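Local atomic coordinates of CDA peptide synthetase I (Streptomyces coelicolor, PDB entry 5DU9), a protein that is a nonribosomal peptide synthetase, here represented by its condensation domain, a two-lobed member of the CoA-dependent acyltransferase superfamily. Residues Thr218-Leu230 / Asp349-Gly361. The protein carries 1 engineered substitution. Sequence-based numbering, arbitrary orientation.
Sequences TGLFTDRPEPVSL and DLDRELGGAGVSG
Phe221, next to helix 208-220, packs against Leu354 and Val359, joining that helix and its trailing loop to helix 347-354 and the chain that follows its turn, in the condensation-domain fold of a peptide synthetase. Its CB lies 3.8 Å from CD1 of Leu354. With CG beside the backbone N (chi1 -66°), the ring reaches Val359: CD1 is 3.7 Å from Val359 CG1, CE1 lies against CB and CG2, and CG2 of Val359 makes a CH-pi contact 4.1 Å from the ring centroid, 13° off its normal. CD2, on the other side of CG, is 4.3 Å from Leu350 CD2; Pro225 CG sits at the ring edge, in plane, and Pro314 of strand 311-318 also touches this side chain. The other Leu354 methyl, CD2, lies against Phe221 O. The extended Arg224 side chain lays one guanidinium face over Leu354 O, at an angle too poor for an NE hydrogen bond. On helix 208-220, Thr218 CG2 lies against Glu353 OE2; Glu353 also forms a salt bridge with Arg214. No direct hydrogen bond joins the segments; one water donates to Pro225 O and accepts from Ser360 N, another links Ser360 O to Val228 N. Val359 N, just beyond the type II' turn Gly355-Gly358, donates to Asp351 OD1 of the preceding helix at 3.1 Å, nearly straight (167°) but from above the carboxylate plane. Pro227 packs on Gly358 and Ser360, its CD 3.4 Å from Gly358 O and its CG 3.6 Å from Ser360 OG.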
ATOM      1  N   THR A 218      -7.885 -23.263   1.840  1.00 21.80           N
ATOM      2  CA  THR A 218      -8.864 -23.890   0.960  1.00 22.40           C
ATOM      3  C   THR A 218     -10.075 -24.342   1.767  1.00 27.83           C
ATOM      4  O   THR A 218     -11.210 -24.243   1.300  1.00 25.86           O
ATOM      5  CB  THR A 218      -8.272 -25.083   0.196  1.00 25.82           C
ATOM      6  OG1 THR A 218      -7.680 -26.010   1.114  1.00 30.23           O
ATOM      7  CG2 THR A 218      -7.225 -24.606  -0.796  1.00 23.94           C
ATOM      8  N   GLY A 219      -9.832 -24.813   2.985  1.00 25.91           N
ATOM      9  CA  GLY A 219     -10.906 -25.262   3.858  1.00 23.73           C
ATOM     10  C   GLY A 219     -11.898 -24.166   4.191  1.00 25.42           C
ATOM     11  O   GLY A 219     -13.101 -24.418   4.287  1.00 25.40           O
ATOM     12  N   LEU A 220     -11.394 -22.945   4.362  1.00 22.21           N
ATOM     13  CA  LEU A 220     -12.229 -21.796   4.713  1.00 21.12           C
ATOM     14  C   LEU A 220     -13.166 -21.359   3.592  1.00 24.72           C
ATOM     15  O   LEU A 220     -14.175 -20.701   3.848  1.00 23.09           O
ATOM     16  CB  LEU A 220     -11.356 -20.594   5.100  1.00 22.11           C
ATOM     17  CG  LEU A 220     -10.696 -20.530   6.481  1.00 27.71           C
ATOM     18  CD1 LEU A 220     -10.058 -19.155   6.661  1.00 21.18           C
ATOM     19  CD2 LEU A 220     -11.683 -20.811   7.603  1.00 28.98           C
ATOM     20  N   PHE A 221     -12.825 -21.707   2.354  1.00 22.10           N
ATOM     21  CA  PHE A 221     -13.551 -21.195   1.190  1.00 22.42           C
ATOM     22  C   PHE A 221     -14.041 -22.295   0.254  1.00 25.47           C
ATOM     23  O   PHE A 221     -14.065 -22.116  -0.964  1.00 30.21           O
ATOM     24  CB  PHE A 221     -12.657 -20.215   0.425  1.00 24.95           C
ATOM     25  CG  PHE A 221     -12.336 -18.973   1.199  1.00 22.06           C
ATOM     26  CD1 PHE A 221     -13.174 -17.876   1.145  1.00 24.80           C
ATOM     27  CD2 PHE A 221     -11.200 -18.902   1.992  1.00 19.83           C
ATOM     28  CE1 PHE A 221     -12.888 -16.729   1.862  1.00 22.97           C
ATOM     29  CE2 PHE A 221     -10.911 -17.763   2.712  1.00 22.06           C
ATOM     30  CZ  PHE A 221     -11.757 -16.673   2.646  1.00 23.22           C
ATOM     31  N   THR A 222     -14.446 -23.427   0.824  1.00 27.81           N
ATOM     32  CA  THR A 222     -14.973 -24.526   0.028  1.00 30.21           C
ATOM     33  C   THR A 222     -16.234 -24.109  -0.724  1.00 30.66           C
ATOM     34  O   THR A 222     -16.524 -24.644  -1.793  1.00 33.61           O
ATOM     35  CB  THR A 222     -15.290 -25.760   0.900  1.00 28.04           C
ATOM     36  OG1 THR A 222     -16.089 -25.371   2.026  1.00 27.65           O
ATOM     37  CG2 THR A 222     -14.006 -26.409   1.396  1.00 34.18           C
ATOM     38  N   ASP A 223     -16.976 -23.151  -0.172  1.00 29.00           N
ATOM     39  CA  ASP A 223     -18.196 -22.671  -0.821  1.00 27.87           C
ATOM     40  C   ASP A 223     -17.886 -21.633  -1.900  1.00 32.56           C
ATOM     41  O   ASP A 223     -18.769 -21.248  -2.668  1.00 33.50           O
ATOM     42  CB  ASP A 223     -19.170 -22.092   0.209  1.00 30.34           C
ATOM     43  CG  ASP A 223     -18.556 -20.987   1.038  1.00 34.65           C
ATOM     44  OD1 ASP A 223     -17.339 -21.044   1.299  1.00 27.57           O
ATOM     45  OD2 ASP A 223     -19.298 -20.064   1.437  1.00 33.19           O
ATOM     46  N   ARG A 224     -16.631 -21.194  -1.955  1.00 35.68           N
ATOM     47  CA  ARG A 224     -16.152 -20.323  -3.028  1.00 29.73           C
ATOM     48  C   ARG A 224     -17.068 -19.119  -3.265  1.00 33.46           C
ATOM     49  O   ARG A 224     -17.610 -18.945  -4.356  1.00 34.99           O
ATOM     50  CB  ARG A 224     -15.996 -21.132  -4.318  1.00 33.44           C
ATOM     51  CG  ARG A 224     -14.855 -22.133  -4.262  1.00 33.22           C
ATOM     52  CD  ARG A 224     -14.847 -23.077  -5.455  1.00 42.19           C
ATOM     53  NE  ARG A 224     -13.677 -23.950  -5.431  1.00 49.88           N
ATOM     54  CZ  ARG A 224     -13.534 -25.048  -6.169  1.00 59.75           C
ATOM     55  NH1 ARG A 224     -14.496 -25.432  -6.999  1.00 47.10           N
ATOM     56  NH2 ARG A 224     -12.425 -25.768  -6.068  1.00 64.32           N
ATOM     57  N   PRO A 225     -17.244 -18.283  -2.233  1.00 29.71           N
ATOM     58  CA  PRO A 225     -18.100 -17.100  -2.366  1.00 31.16           C
ATOM     59  C   PRO A 225     -17.591 -16.148  -3.441  1.00 31.02           C
ATOM     60  O   PRO A 225     -16.397 -15.851  -3.489  1.00 34.99           O
ATOM     61  CB  PRO A 225     -18.025 -16.457  -0.980  1.00 26.89           C
ATOM     62  CG  PRO A 225     -16.721 -16.927  -0.418  1.00 25.50           C
ATOM     63  CD  PRO A 225     -16.577 -18.331  -0.922  1.00 29.84           C
ATOM     64  N   GLU A 226     -18.493 -15.682  -4.294  1.00 29.78           N
ATOM     65  CA  GLU A 226     -18.124 -14.782  -5.377  1.00 27.73           C
ATOM     66  C   GLU A 226     -17.851 -13.394  -4.808  1.00 24.77           C
ATOM     67  O   GLU A 226     -18.600 -12.922  -3.955  1.00 26.76           O
ATOM     68  CB  GLU A 226     -19.237 -14.721  -6.429  1.00 35.04           C
ATOM     69  CG  GLU A 226     -18.888 -13.925  -7.680  1.00 49.21           C
ATOM     70  CD  GLU A 226     -17.828 -14.599  -8.535  1.00 63.59           C
ATOM     71  OE1 GLU A 226     -17.459 -15.755  -8.235  1.00 69.62           O
ATOM     72  OE2 GLU A 226     -17.363 -13.972  -9.510  1.00 51.12           O
ATOM     73  N   PRO A 227     -16.766 -12.740  -5.256  1.00 26.16           N
ATOM     74  CA  PRO A 227     -16.565 -11.365  -4.790  1.00 24.10           C
ATOM     75  C   PRO A 227     -17.758 -10.475  -5.139  1.00 21.83           C
ATOM     76  O   PRO A 227     -18.343 -10.629  -6.216  1.00 27.16           O
ATOM     77  CB  PRO A 227     -15.300 -10.924  -5.531  1.00 27.41           C
ATOM     78  CG  PRO A 227     -14.558 -12.190  -5.778  1.00 30.63           C
ATOM     79  CD  PRO A 227     -15.621 -13.223  -6.047  1.00 31.75           C
ATOM     80  N   VAL A 228     -18.127  -9.587  -4.220  1.00 25.23           N
ATOM     81  CA  VAL A 228     -19.240  -8.675  -4.434  1.00 32.16           C
ATOM     82  C   VAL A 228     -18.779  -7.226  -4.317  1.00 21.76           C
ATOM     83  O   VAL A 228     -17.933  -6.892  -3.484  1.00 21.51           O
ATOM     84  CB  VAL A 228     -20.392  -8.924  -3.430  1.00 33.22           C
ATOM     85  CG1 VAL A 228     -20.994 -10.305  -3.643  1.00 48.95           C
ATOM     86  CG2 VAL A 228     -19.912  -8.762  -1.993  1.00 36.99           C
ATOM     87  N   SER A 229     -19.345  -6.379  -5.171  1.00 26.52           N
ATOM     88  CA  SER A 229     -19.100  -4.946  -5.132  1.00 25.79           C
ATOM     89  C   SER A 229     -20.268  -4.228  -4.464  1.00 32.45           C
ATOM     90  O   SER A 229     -21.390  -4.732  -4.449  1.00 40.11           O
ATOM     91  CB  SER A 229     -18.890  -4.402  -6.547  1.00 31.47           C
ATOM     92  OG  SER A 229     -18.823  -2.987  -6.546  1.00 41.17           O
ATOM     93  N   LEU A 230     -19.997  -3.049  -3.915  1.00 33.13           N
ATOM     94  CA  LEU A 230     -21.045  -2.222  -3.330  1.00 33.55           C
ATOM     95  C   LEU A 230     -21.956  -1.642  -4.408  1.00 41.15           C
ATOM     96  O   LEU A 230     -21.601  -1.611  -5.587  1.00 52.19           O
ATOM     97  CB  LEU A 230     -20.430  -1.097  -2.499  1.00 27.78           C
ATOM     98  CG  LEU A 230     -19.946  -1.510  -1.109  1.00 27.94           C
ATOM     99  CD1 LEU A 230     -18.965  -0.493  -0.549  1.00 27.68           C
ATOM    100  CD2 LEU A 230     -21.126  -1.684  -0.168  1.00 36.57           C
ATOM    101  N   ASP A 349      -2.129 -17.530  -4.972  1.00 19.39           N
ATOM    102  CA  ASP A 349      -2.133 -18.989  -5.043  1.00 21.58           C
ATOM    103  C   ASP A 349      -3.487 -19.547  -4.614  1.00 23.11           C
ATOM    104  O   ASP A 349      -4.006 -20.482  -5.231  1.00 23.56           O
ATOM    105  CB  ASP A 349      -1.022 -19.584  -4.175  1.00 23.05           C
ATOM    106  CG  ASP A 349       0.357 -19.387  -4.773  1.00 28.20           C
ATOM    107  OD1 ASP A 349       0.454 -18.936  -5.934  1.00 30.65           O
ATOM    108  OD2 ASP A 349       1.349 -19.697  -4.082  1.00 28.33           O
ATOM    109  N   LEU A 350      -4.062 -18.977  -3.559  1.00 21.64           N
ATOM    110  CA  LEU A 350      -5.378 -19.406  -3.097  1.00 22.74           C
ATOM    111  C   LEU A 350      -6.403 -19.215  -4.208  1.00 21.00           C
ATOM    112  O   LEU A 350      -7.205 -20.106  -4.483  1.00 24.94           O
ATOM    113  CB  LEU A 350      -5.797 -18.635  -1.844  1.00 17.94           C
ATOM    114  CG  LEU A 350      -7.210 -18.896  -1.311  1.00 18.29           C
ATOM    115  CD1 LEU A 350      -7.412 -20.373  -0.993  1.00 22.76           C
ATOM    116  CD2 LEU A 350      -7.482 -18.039  -0.083  1.00 20.55           C
ATOM    117  N   ASP A 351      -6.359 -18.055  -4.857  1.00 21.45           N
ATOM    118  CA  ASP A 351      -7.278 -17.761  -5.953  1.00 27.47           C
ATOM    119  C   ASP A 351      -7.131 -18.753  -7.097  1.00 31.42           C
ATOM    120  O   ASP A 351      -8.124 -19.180  -7.683  1.00 27.49           O
ATOM    121  CB  ASP A 351      -7.055 -16.341  -6.474  1.00 20.68           C
ATOM    122  CG  ASP A 351      -7.564 -15.282  -5.522  1.00 23.83           C
ATOM    123  OD1 ASP A 351      -8.313 -15.622  -4.579  1.00 26.54           O
ATOM    124  OD2 ASP A 351      -7.220 -14.101  -5.727  1.00 28.90           O
ATOM    125  N   ARG A 352      -5.894 -19.119  -7.415  1.00 26.39           N
ATOM    126  CA  ARG A 352      -5.643 -20.045  -8.516  1.00 29.04           C
ATOM    127  C   ARG A 352      -6.221 -21.429  -8.225  1.00 44.64           C
ATOM    128  O   ARG A 352      -6.682 -22.120  -9.133  1.00 38.41           O
ATOM    129  CB  ARG A 352      -4.141 -20.154  -8.794  1.00 28.87           C
ATOM    130  N   GLU A 353      -6.203 -21.827  -6.957  1.00 24.72           N
ATOM    131  CA  GLU A 353      -6.700 -23.142  -6.569  1.00 32.02           C
ATOM    132  C   GLU A 353      -8.224 -23.179  -6.522  1.00 41.98           C
ATOM    133  O   GLU A 353      -8.837 -24.157  -6.946  1.00 39.99           O
ATOM    134  CB  GLU A 353      -6.138 -23.560  -5.212  1.00 32.26           C
ATOM    135  CG  GLU A 353      -6.624 -24.944  -4.771  1.00 48.36           C
ATOM    136  CD  GLU A 353      -5.563 -25.785  -4.078  1.00 44.66           C
ATOM    137  OE1 GLU A 353      -4.357 -25.479  -4.198  1.00 46.03           O
ATOM    138  OE2 GLU A 353      -5.943 -26.770  -3.412  1.00 45.47           O
ATOM    139  N   LEU A 354      -8.833 -22.120  -6.000  1.00 32.21           N
ATOM    140  CA  LEU A 354     -10.288 -22.040  -5.939  1.00 32.93           C
ATOM    141  C   LEU A 354     -10.858 -21.842  -7.339  1.00 37.05           C
ATOM    142  O   LEU A 354     -11.920 -22.370  -7.667  1.00 40.45           O
ATOM    143  CB  LEU A 354     -10.737 -20.904  -5.016  1.00 27.82           C
ATOM    144  CG  LEU A 354     -10.333 -21.011  -3.544  1.00 28.41           C
ATOM    145  CD1 LEU A 354     -10.770 -19.764  -2.792  1.00 29.04           C
ATOM    146  CD2 LEU A 354     -10.921 -22.257  -2.898  1.00 36.24           C
ATOM    147  N   GLY A 355     -10.143 -21.077  -8.157  1.00 32.07           N
ATOM    148  CA  GLY A 355     -10.525 -20.855  -9.540  1.00 32.87           C
ATOM    149  C   GLY A 355     -11.394 -19.628  -9.728  1.00 36.47           C
ATOM    150  O   GLY A 355     -11.769 -18.961  -8.762  1.00 30.04           O
ATOM    151  N   GLY A 356     -11.708 -19.327 -10.984  1.00 41.16           N
ATOM    152  CA  GLY A 356     -12.581 -18.216 -11.312  1.00 39.55           C
ATOM    153  C   GLY A 356     -12.026 -16.874 -10.876  1.00 32.43           C
ATOM    154  O   GLY A 356     -10.862 -16.560 -11.122  1.00 45.88           O
ATOM    155  N   ALA A 357     -12.871 -16.082 -10.224  1.00 31.09           N
ATOM    156  CA  ALA A 357     -12.491 -14.744  -9.785  1.00 31.81           C
ATOM    157  C   ALA A 357     -11.784 -14.781  -8.434  1.00 34.29           C
ATOM    158  O   ALA A 357     -11.354 -13.745  -7.925  1.00 32.15           O
ATOM    159  CB  ALA A 357     -13.719 -13.849  -9.710  1.00 39.86           C
ATOM    160  N   GLY A 358     -11.669 -15.971  -7.853  1.00 30.69           N
ATOM    161  CA  GLY A 358     -11.041 -16.120  -6.553  1.00 23.44           C
ATOM    162  C   GLY A 358     -11.938 -15.601  -5.449  1.00 22.18           C
ATOM    163  O   GLY A 358     -13.156 -15.518  -5.615  1.00 27.25           O
ATOM    164  N   VAL A 359     -11.334 -15.253  -4.318  1.00 22.52           N
ATOM    165  CA  VAL A 359     -12.077 -14.735  -3.179  1.00 20.01           C
ATOM    166  C   VAL A 359     -11.458 -13.429  -2.709  1.00 20.67           C
ATOM    167  O   VAL A 359     -10.240 -13.309  -2.556  1.00 19.59           O
ATOM    168  CB  VAL A 359     -12.126 -15.755  -2.021  1.00 21.17           C
ATOM    169  CG1 VAL A 359     -13.048 -16.914  -2.385  1.00 25.54           C
ATOM    170  CG2 VAL A 359     -10.729 -16.259  -1.675  1.00 24.58           C
ATOM    171  N   SER A 360     -12.313 -12.440  -2.494  1.00 21.76           N
ATOM    172  CA  SER A 360     -11.860 -11.115  -2.109  1.00 19.03           C
ATOM    173  C   SER A 360     -13.031 -10.238  -1.721  1.00 16.89           C
ATOM    174  O   SER A 360     -14.185 -10.539  -2.033  1.00 20.33           O
ATOM    175  CB  SER A 360     -11.096 -10.450  -3.256  1.00 23.44           C
ATOM    176  OG  SER A 360     -11.951 -10.230  -4.360  1.00 28.58           O
ATOM    177  N   GLY A 361     -12.713  -9.153  -1.032  1.00 19.04           N
ATOM    178  CA  GLY A 361     -13.655  -8.082  -0.787  1.00 18.17           C
ATOM    179  C   GLY A 361     -12.890  -6.794  -0.978  1.00 20.96           C
ATOM    180  O   GLY A 361     -11.774  -6.817  -1.503  1.00 19.95           O
TER
HETATM  181  O   HOH W   1     -15.134 -13.720  -2.211  1.00 23.19           O
HETATM  182  O   HOH W   2     -15.060 -17.273  -6.026  1.00 38.45           O
HETATM  183  O   HOH W   3     -16.695  -9.783  -1.647  1.00 19.54           O